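Ribonucleoside-diphosphate reductase subunit beta (Streptococcus sanguinis, PDB 4N83) forms the metal-bearing beta subunit of a class Ib ribonucleotide reductase and thereby probably supports the conversion of ribonucleoside diphosphates into the deoxyribonucleotides needed for DNA synthesis. Local coordinates at residues A84-E87 with A88-N92; I93-M96 with E97-A101; F155-T158 with F159-S163. All blocks are in the same frame, centred on the assembly; numbering follows the deposited sequence.

Contact 1. Residues A84-E87 with A88-N92; sequences AHEE and AVFNN
The F90 ring takes the E86 carboxylate at its edge: OE2 lies in the ring plane, 3.4 Å from F90 CE2, and the two planes are only 28° apart. The side chains run side by side in the same direction, one turn apart on helix 84-111, part of the ferritin-like helical fold of small-subunit reductases. E86 reaches this position because CG is anti to the backbone N (chi1 -178°) and the chain stays extended beyond it, which also lays CG 3.4 Å from F90 CE2. OE1 is hydrogen-bonded to the backbone N of R82, one turn earlier, while OE2 has only the ring edge of F90 within this contact. Around this pair the backbone forms regular i to i+4 bonds: V89 N to H85 O at 2.9 Å and F90 N to E86 O at 2.9 Å. N91 N to E87 O follows at 3.0 Å, while the first bond in the row, A88 N to A84 O, is weak. F90 packs on V74 and L77 of helix 49-78 and on I198 of helix 178-206, whereas N91 ND2 is hydrogen-bonded to S98 OG of the second subunit, placing this turn at the dimer interface. V89 touches T21 of helix 16-27 and Y197 of helix 178-206, and its CG2, anti to the carbonyl carbon, lies beside H85 O.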
loop_
_atom_site.group_PDB
_atom_site.type_symbol
_atom_site.label_atom_id
_atom_site.label_comp_id
_atom_site.label_asym_id
_atom_site.label_seq_id
_atom_site.Cartn_x
_atom_site.Cartn_y
_atom_site.Cartn_z
ATOM N N ALA A 84 1.186 14.964 -4.972
ATOM C CA ALA A 84 1.972 13.728 -5.064
ATOM C C ALA A 84 1.912 12.925 -3.765
ATOM O O ALA A 84 1.907 11.693 -3.783
ATOM C CB ALA A 84 3.417 14.043 -5.418
ATOM N N HIS A 85 1.848 13.643 -2.646
ATOM C CA HIS A 85 1.849 13.038 -1.313
ATOM C C HIS A 85 0.545 12.294 -1.049
ATOM O O HIS A 85 0.535 11.279 -0.356
ATOM C CB HIS A 85 2.063 14.111 -0.240
ATOM C CG HIS A 85 3.083 15.142 -0.614
ATOM N ND1 HIS A 85 2.738 16.381 -1.109
ATOM C CD2 HIS A 85 4.436 15.109 -0.590
ATOM C CE1 HIS A 85 3.835 17.072 -1.362
ATOM N NE2 HIS A 85 4.878 16.323 -1.055
ATOM N N GLU A 86 -0.548 12.807 -1.607
ATOM C CA GLU A 86 -1.858 12.163 -1.512
ATOM C C GLU A 86 -1.846 10.754 -2.103
ATOM O O GLU A 86 -2.469 9.845 -1.557
ATOM C CB GLU A 86 -2.918 13.021 -2.214
ATOM C CG GLU A 86 -4.334 12.473 -2.138
ATOM C CD GLU A 86 -5.372 13.429 -2.700
ATOM O OE1 GLU A 86 -4.995 14.523 -3.173
ATOM O OE2 GLU A 86 -6.573 13.086 -2.668
ATOM N N GLU A 87 -1.137 10.574 -3.216
ATOM C CA GLU A 87 -1.010 9.257 -3.835
ATOM C C GLU A 87 -0.258 8.301 -2.912
ATOM O O GLU A 87 -0.628 7.134 -2.789
ATOM C CB GLU A 87 -0.312 9.351 -5.198
ATOM C CG GLU A 87 -0.370 8.057 -6.004
ATOM C CD GLU A 87 -0.197 8.254 -7.505
ATOM O OE1 GLU A 87 -0.091 9.413 -7.963
ATOM O OE2 GLU A 87 -0.171 7.240 -8.234
ATOM N N ALA A 88 0.787 8.806 -2.259
ATOM C CA ALA A 88 1.526 8.028 -1.260
ATOM C C ALA A 88 0.616 7.625 -0.097
ATOM O O ALA A 88 0.616 6.468 0.324
ATOM C CB ALA A 88 2.727 8.813 -0.750
ATOM N N VAL A 89 -0.167 8.577 0.405
ATOM C CA VAL A 89 -1.131 8.294 1.471
ATOM C C VAL A 89 -2.093 7.185 1.034
ATOM O O VAL A 89 -2.403 6.293 1.818
ATOM C CB VAL A 89 -1.932 9.550 1.886
ATOM C CG1 VAL A 89 -2.988 9.199 2.927
ATOM C CG2 VAL A 89 -1.002 10.626 2.431
ATOM N N PHE A 90 -2.544 7.238 -0.220
ATOM C CA PHE A 90 -3.457 6.220 -0.758
ATOM C C PHE A 90 -2.805 4.849 -0.927
ATOM O O PHE A 90 -3.490 3.828 -0.856
ATOM C CB PHE A 90 -4.089 6.680 -2.079
ATOM C CG PHE A 90 -5.281 7.578 -1.894
ATOM C CD1 PHE A 90 -6.407 7.116 -1.229
ATOM C CD2 PHE A 90 -5.280 8.877 -2.382
ATOM C CE1 PHE A 90 -7.508 7.934 -1.048
ATOM C CE2 PHE A 90 -6.380 9.699 -2.203
ATOM C CZ PHE A 90 -7.495 9.228 -1.536
ATOM N N ASN A 91 -1.493 4.823 -1.148
ATOM C CA ASN A 91 -0.754 3.559 -1.168
ATOM C C ASN A 91 -0.772 2.922 0.214
ATOM O O ASN A 91 -0.998 1.717 0.348
ATOM C CB ASN A 91 0.691 3.766 -1.631
ATOM C CG ASN A 91 0.782 4.248 -3.066
ATOM O OD1 ASN A 91 -0.045 3.891 -3.909
ATOM N ND2 ASN A 91 1.795 5.062 -3.353
ATOM N N ASN A 92 -0.541 3.748 1.234
ATOM C CA ASN A 92 -0.679 3.329 2.627
ATOM C C ASN A 92 -2.113 2.910 2.959
ATOM O O ASN A 92 -2.325 1.903 3.635
ATOM C CB ASN A 92 -0.240 4.453 3.573
ATOM C CG ASN A 92 -0.614 4.180 5.014
ATOM O OD1 ASN A 92 -1.575 4.747 5.528
ATOM N ND2 ASN A 92 0.124 3.288 5.665
#

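Contact 2. Residues I93-M96 with E97-A101; sequences IQFM and ESVHA. With MN (manganese (II) ion), chain J; MN (manganese (II) ion), chain I.
F95 O accepts two backbone N-H groups from the next turn: V99 N at 3.1 Å, in the carbonyl plane, and S98 N in a bond that is weak, with an N-H...O angle of only 123°. The F95 and V99 side chains are paired as well. V99 CG2 stands over one face of the F95 ring, 4.0 Å from its centroid and 27° off the normal, a CH-pi contact. M96, bent at both chi2 and chi3, brings CE alongside V99, 4.0 Å from CB. E97 and H100 face the metal site, spaced as the Glu-x-x-His motif of the carboxylate-bridged dimetal site. E97 spans the pair: OE1 binds the manganese of chain J at 2.2 Å and OE2 that of chain I at 2.1 Å. The bend at chi2 (-71°) swings its carboxylate back along the helix, with I93 CG2 beside OE2. H100 belongs to the same site; the chain J manganese lies in its ring plane, but ND1 is 2.9 Å away, long for a coordinate bond. ND1 also makes a weak hydrogen bond to E97 OE1; D190 accepts a bond from NE2 and so would fix the rotation of the imidazole. M96 O lies 3.0 Å above the plane of that ring, over its centre.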
loop_
_atom_site.group_PDB
_atom_site.type_symbol
_atom_site.label_atom_id
_atom_site.label_comp_id
_atom_site.label_asym_id
_atom_site.label_seq_id
_atom_site.Cartn_x
_atom_site.Cartn_y
_atom_site.Cartn_z
ATOM N N ILE A 93 -3.087 3.687 2.488
ATOM C CA ILE A 93 -4.499 3.367 2.702
ATOM C C ILE A 93 -4.832 2.010 2.091
ATOM O O ILE A 93 -5.426 1.161 2.753
ATOM C CB ILE A 93 -5.438 4.441 2.105
ATOM C CG1 ILE A 93 -5.313 5.753 2.888
ATOM C CG2 ILE A 93 -6.888 3.962 2.128
ATOM C CD1 ILE A 93 -5.860 6.970 2.172
ATOM N N GLN A 94 -4.434 1.810 0.837
ATOM C CA GLN A 94 -4.750 0.579 0.109
ATOM C C GLN A 94 -4.140 -0.665 0.751
ATOM O O GLN A 94 -4.772 -1.725 0.774
ATOM C CB GLN A 94 -4.286 0.675 -1.343
ATOM C CG GLN A 94 -4.834 -0.442 -2.215
ATOM C CD GLN A 94 -4.477 -0.275 -3.675
ATOM O OE1 GLN A 94 -3.402 0.226 -4.008
ATOM N NE2 GLN A 94 -5.379 -0.696 -4.560
ATOM N N PHE A 95 -2.914 -0.536 1.254
ATOM C CA PHE A 95 -2.256 -1.633 1.967
ATOM C C PHE A 95 -3.017 -2.004 3.242
ATOM O O PHE A 95 -3.251 -3.183 3.505
ATOM C CB PHE A 95 -0.802 -1.282 2.299
ATOM C CG PHE A 95 -0.213 -2.118 3.402
ATOM C CD1 PHE A 95 -0.143 -3.501 3.286
ATOM C CD2 PHE A 95 0.272 -1.522 4.558
ATOM C CE1 PHE A 95 0.391 -4.271 4.306
ATOM C CE2 PHE A 95 0.813 -2.285 5.577
ATOM C CZ PHE A 95 0.874 -3.662 5.452
ATOM N N MET A 96 -3.403 -1.000 4.024
ATOM C CA MET A 96 -4.155 -1.239 5.260
ATOM C C MET A 96 -5.535 -1.842 4.992
ATOM O O MET A 96 -6.051 -2.584 5.825
ATOM C CB MET A 96 -4.286 0.050 6.085
ATOM C CG MET A 96 -2.982 0.558 6.690
ATOM S SD MET A 96 -2.014 -0.690 7.567
ATOM C CE MET A 96 -3.231 -1.342 8.709
ATOM N N GLU A 97 -6.124 -1.534 3.837
ATOM C CA GLU A 97 -7.396 -2.146 3.443
ATOM C C GLU A 97 -7.233 -3.653 3.203
ATOM O O GLU A 97 -8.159 -4.425 3.454
ATOM C CB GLU A 97 -7.978 -1.473 2.190
ATOM C CG GLU A 97 -8.319 0.008 2.341
ATOM C CD GLU A 97 -9.521 0.284 3.229
ATOM O OE1 GLU A 97 -10.042 -0.655 3.867
ATOM O OE2 GLU A 97 -9.947 1.457 3.296
ATOM N N SER A 98 -6.060 -4.062 2.722
ATOM C CA SER A 98 -5.734 -5.487 2.571
ATOM C C SER A 98 -5.509 -6.163 3.926
ATOM O O SER A 98 -5.856 -7.332 4.101
ATOM C CB SER A 98 -4.504 -5.692 1.673
ATOM O OG SER A 98 -4.868 -5.746 0.304
ATOM N N VAL A 99 -4.923 -5.429 4.871
ATOM C CA VAL A 99 -4.725 -5.937 6.232
ATOM C C VAL A 99 -6.079 -6.162 6.902
ATOM O O VAL A 99 -6.265 -7.150 7.614
ATOM C CB VAL A 99 -3.869 -4.979 7.092
ATOM C CG1 VAL A 99 -3.810 -5.450 8.542
ATOM C CG2 VAL A 99 -2.461 -4.864 6.525
ATOM N N HIS A 100 -7.018 -5.247 6.664
ATOM C CA HIS A 100 -8.381 -5.388 7.176
ATOM C C HIS A 100 -9.053 -6.629 6.586
ATOM O O HIS A 100 -9.734 -7.371 7.295
ATOM C CB HIS A 100 -9.228 -4.147 6.858
ATOM C CG HIS A 100 -8.692 -2.875 7.441
ATOM N ND1 HIS A 100 -9.139 -1.632 7.049
ATOM C CD2 HIS A 100 -7.731 -2.653 8.368
ATOM C CE1 HIS A 100 -8.488 -0.700 7.721
ATOM N NE2 HIS A 100 -7.626 -1.292 8.528
ATOM N N ALA A 101 -8.852 -6.850 5.290
ATOM C CA ALA A 101 -9.410 -8.015 4.607
ATOM C C ALA A 101 -8.825 -9.323 5.147
ATOM O O ALA A 101 -9.551 -10.304 5.329
ATOM C CB ALA A 101 -9.174 -7.908 3.108
HETATM MN MN MN J . -11.535 -1.082 5.450
HETATM MN MN MN I . -10.923 3.308 3.793
#

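Contact 3. Residues F155-T158 with F159-S163. With MN (manganese (II) ion), chain I; MN (manganese (II) ion), chain J.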
loop_
_atom_site.group_PDB
_atom_site.type_symbol
_atom_site.label_atom_id
_atom_site.label_comp_id
_atom_site.label_asym_id
_atom_site.label_seq_id
_atom_site.Cartn_x
_atom_site.Cartn_y
_atom_site.Cartn_z
ATOM N N PHE A 155 -19.320 6.674 2.532
ATOM C CA PHE A 155 -20.554 5.966 2.895
ATOM C C PHE A 155 -20.271 4.505 3.224
ATOM O O PHE A 155 -20.843 3.955 4.165
ATOM C CB PHE A 155 -21.594 6.011 1.765
ATOM C CG PHE A 155 -22.404 7.282 1.703
ATOM C CD1 PHE A 155 -22.865 7.908 2.860
ATOM C CD2 PHE A 155 -22.751 7.824 0.472
ATOM C CE1 PHE A 155 -23.621 9.066 2.783
ATOM C CE2 PHE A 155 -23.511 8.977 0.392
ATOM C CZ PHE A 155 -23.945 9.601 1.548
ATOM N N LEU A 156 -19.397 3.882 2.438
ATOM C CA LEU A 156 -19.074 2.469 2.607
ATOM C C LEU A 156 -18.542 2.187 4.008
ATOM O O LEU A 156 -19.180 1.484 4.790
ATOM C CB LEU A 156 -18.052 2.022 1.552
ATOM C CG LEU A 156 -17.510 0.590 1.620
ATOM C CD1 LEU A 156 -18.639 -0.425 1.711
ATOM C CD2 LEU A 156 -16.630 0.307 0.411
ATOM N N GLU A 157 -17.395 2.775 4.328
ATOM C CA GLU A 157 -16.638 2.400 5.523
ATOM C C GLU A 157 -16.951 3.217 6.784
ATOM O O GLU A 157 -16.643 2.771 7.890
ATOM C CB GLU A 157 -15.144 2.453 5.210
ATOM C CG GLU A 157 -14.756 1.525 4.071
ATOM C CD GLU A 157 -13.269 1.518 3.800
ATOM O OE1 GLU A 157 -12.722 2.584 3.446
ATOM O OE2 GLU A 157 -12.649 0.446 3.942
ATOM N N THR A 158 -17.561 4.392 6.623
ATOM C CA THR A 158 -17.914 5.249 7.765
ATOM C C THR A 158 -19.351 5.023 8.258
ATOM O O THR A 158 -19.677 5.385 9.389
ATOM C CB THR A 158 -17.753 6.749 7.425
ATOM O OG1 THR A 158 -16.630 6.935 6.554
ATOM C CG2 THR A 158 -17.559 7.581 8.690
ATOM N N PHE A 159 -20.196 4.420 7.419
ATOM C CA PHE A 159 -21.634 4.318 7.696
ATOM C C PHE A 159 -22.153 2.874 7.649
ATOM O O PHE A 159 -22.567 2.333 8.676
ATOM C CB PHE A 159 -22.407 5.248 6.738
ATOM C CG PHE A 159 -23.778 4.754 6.353
ATOM C CD1 PHE A 159 -24.776 4.599 7.307
ATOM C CD2 PHE A 159 -24.076 4.466 5.026
ATOM C CE1 PHE A 159 -26.036 4.150 6.947
ATOM C CE2 PHE A 159 -25.334 4.019 4.661
ATOM C CZ PHE A 159 -26.315 3.860 5.623
ATOM N N LEU A 160 -22.124 2.255 6.470
ATOM C CA LEU A 160 -22.734 0.929 6.279
ATOM C C LEU A 160 -21.815 -0.247 6.639
ATOM O O LEU A 160 -22.238 -1.404 6.590
ATOM C CB LEU A 160 -23.290 0.785 4.855
ATOM C CG LEU A 160 -22.335 0.873 3.656
ATOM C CD1 LEU A 160 -21.736 -0.484 3.309
ATOM C CD2 LEU A 160 -23.054 1.462 2.449
ATOM N N PHE A 161 -20.565 0.048 6.995
ATOM C CA PHE A 161 -19.678 -0.945 7.614
ATOM C C PHE A 161 -20.127 -1.246 9.049
ATOM O O PHE A 161 -19.904 -2.345 9.559
ATOM C CB PHE A 161 -18.220 -0.452 7.630
ATOM C CG PHE A 161 -17.312 -1.164 6.657
ATOM C CD1 PHE A 161 -16.175 -1.824 7.108
ATOM C CD2 PHE A 161 -17.581 -1.165 5.295
ATOM C CE1 PHE A 161 -15.331 -2.472 6.222
ATOM C CE2 PHE A 161 -16.741 -1.812 4.406
ATOM C CZ PHE A 161 -15.615 -2.468 4.870
ATOM N N TYR A 162 -20.764 -0.265 9.687
ATOM C CA TYR A 162 -21.111 -0.349 11.107
ATOM C C TYR A 162 -22.313 -1.244 11.415
ATOM O O TYR A 162 -22.575 -1.544 12.580
ATOM C CB TYR A 162 -21.321 1.054 11.684
ATOM C CG TYR A 162 -20.025 1.815 11.852
ATOM C CD1 TYR A 162 -19.408 2.428 10.764
ATOM C CD2 TYR A 162 -19.405 1.907 13.095
ATOM C CE1 TYR A 162 -18.217 3.117 10.914
ATOM C CE2 TYR A 162 -18.214 2.597 13.252
ATOM C CZ TYR A 162 -17.626 3.200 12.158
ATOM O OH TYR A 162 -16.444 3.886 12.306
ATOM N N SER A 163 -23.041 -1.665 10.380
ATOM C CA SER A 163 -24.043 -2.723 10.527
ATOM C C SER A 163 -23.370 -4.003 11.023
ATOM O O SER A 163 -23.946 -4.753 11.812
ATOM C CB SER A 163 -24.748 -2.995 9.196
ATOM O OG SER A 163 -23.814 -3.320 8.178
HETATM MN MN MN I . -10.923 3.308 3.793
HETATM MN MN MN J . -11.535 -1.082 5.450
#
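Two side chains meet the F161 ring, one over a face and one at its edge. E157 runs alongside it, pointing the same way, and lays CG over one face, 4.1 Å from the centroid and 19° off the normal: a CH-pi contact displaced toward the rim. L156 approaches the edge, CD1 lying in the ring plane 3.6 Å from F161 CE2. The same methyl also meets L160, the two leucines crossing at an angle with CD1 to CD1 at 3.5 Å. L160 CG sits between its own backbone N and carbonyl carbon (chi1 62°), which turns that side chain back over the carbonyl oxygens of F155 and L156.

The backbone here departs from a regular helix. Helix 148-160 widens into a pi-type turn at 156-158: L160 N donates to F155 O, five residues back, at 3.1 Å and nearly straight along the carbonyl, whereas the i to i+4 bond from F159 N to that oxygen is weak. Here the wide turn carries E157, a ligand of the dimanganese site in the ferritin-like helical bundle. E157 extends toward it beyond CG, its carboxylate turned 80° from the F161 ring; OE1 binds the manganese of chain I at 2.0 Å and OE2 that of chain J at 2.4 Å. E97 and E191 also bind both ions, and D66 binds the chain J ion, with H100 nearby.

Elsewhere in the turn the F155 and F159 rings approach obliquely, CD1 to CD2, with F155 O at the F159 ring edge, near its plane. T158 OG1 is hydrogen-bonded to V154 O, and T158 O stands 3.1 Å from Y162 CE1.

Overall arrangement
From the N terminus, contacts 1 and 2 follow directly on helix 84-111, their centres 14 Å apart; contact 3 comes later, where helix 148-160 gives way to helix 162-173. Each spans only neighbouring turns, so none closes a long loop, and the three stand in series without nesting or crossing. Contacts 1 and 2 both touch the second subunit, whereas contact 3 meets no other protein chain. Between contacts 2 and 3, with centres 16 Å apart, the two manganese ions tie helix 84-111 to helix 148-160: E97 OE1 and E157 OE2 approach to 2.8 Å, like charges that the shared chain J ion probably offsets. Contact 1 stays about 9 Å from contact 3 at nearest atoms.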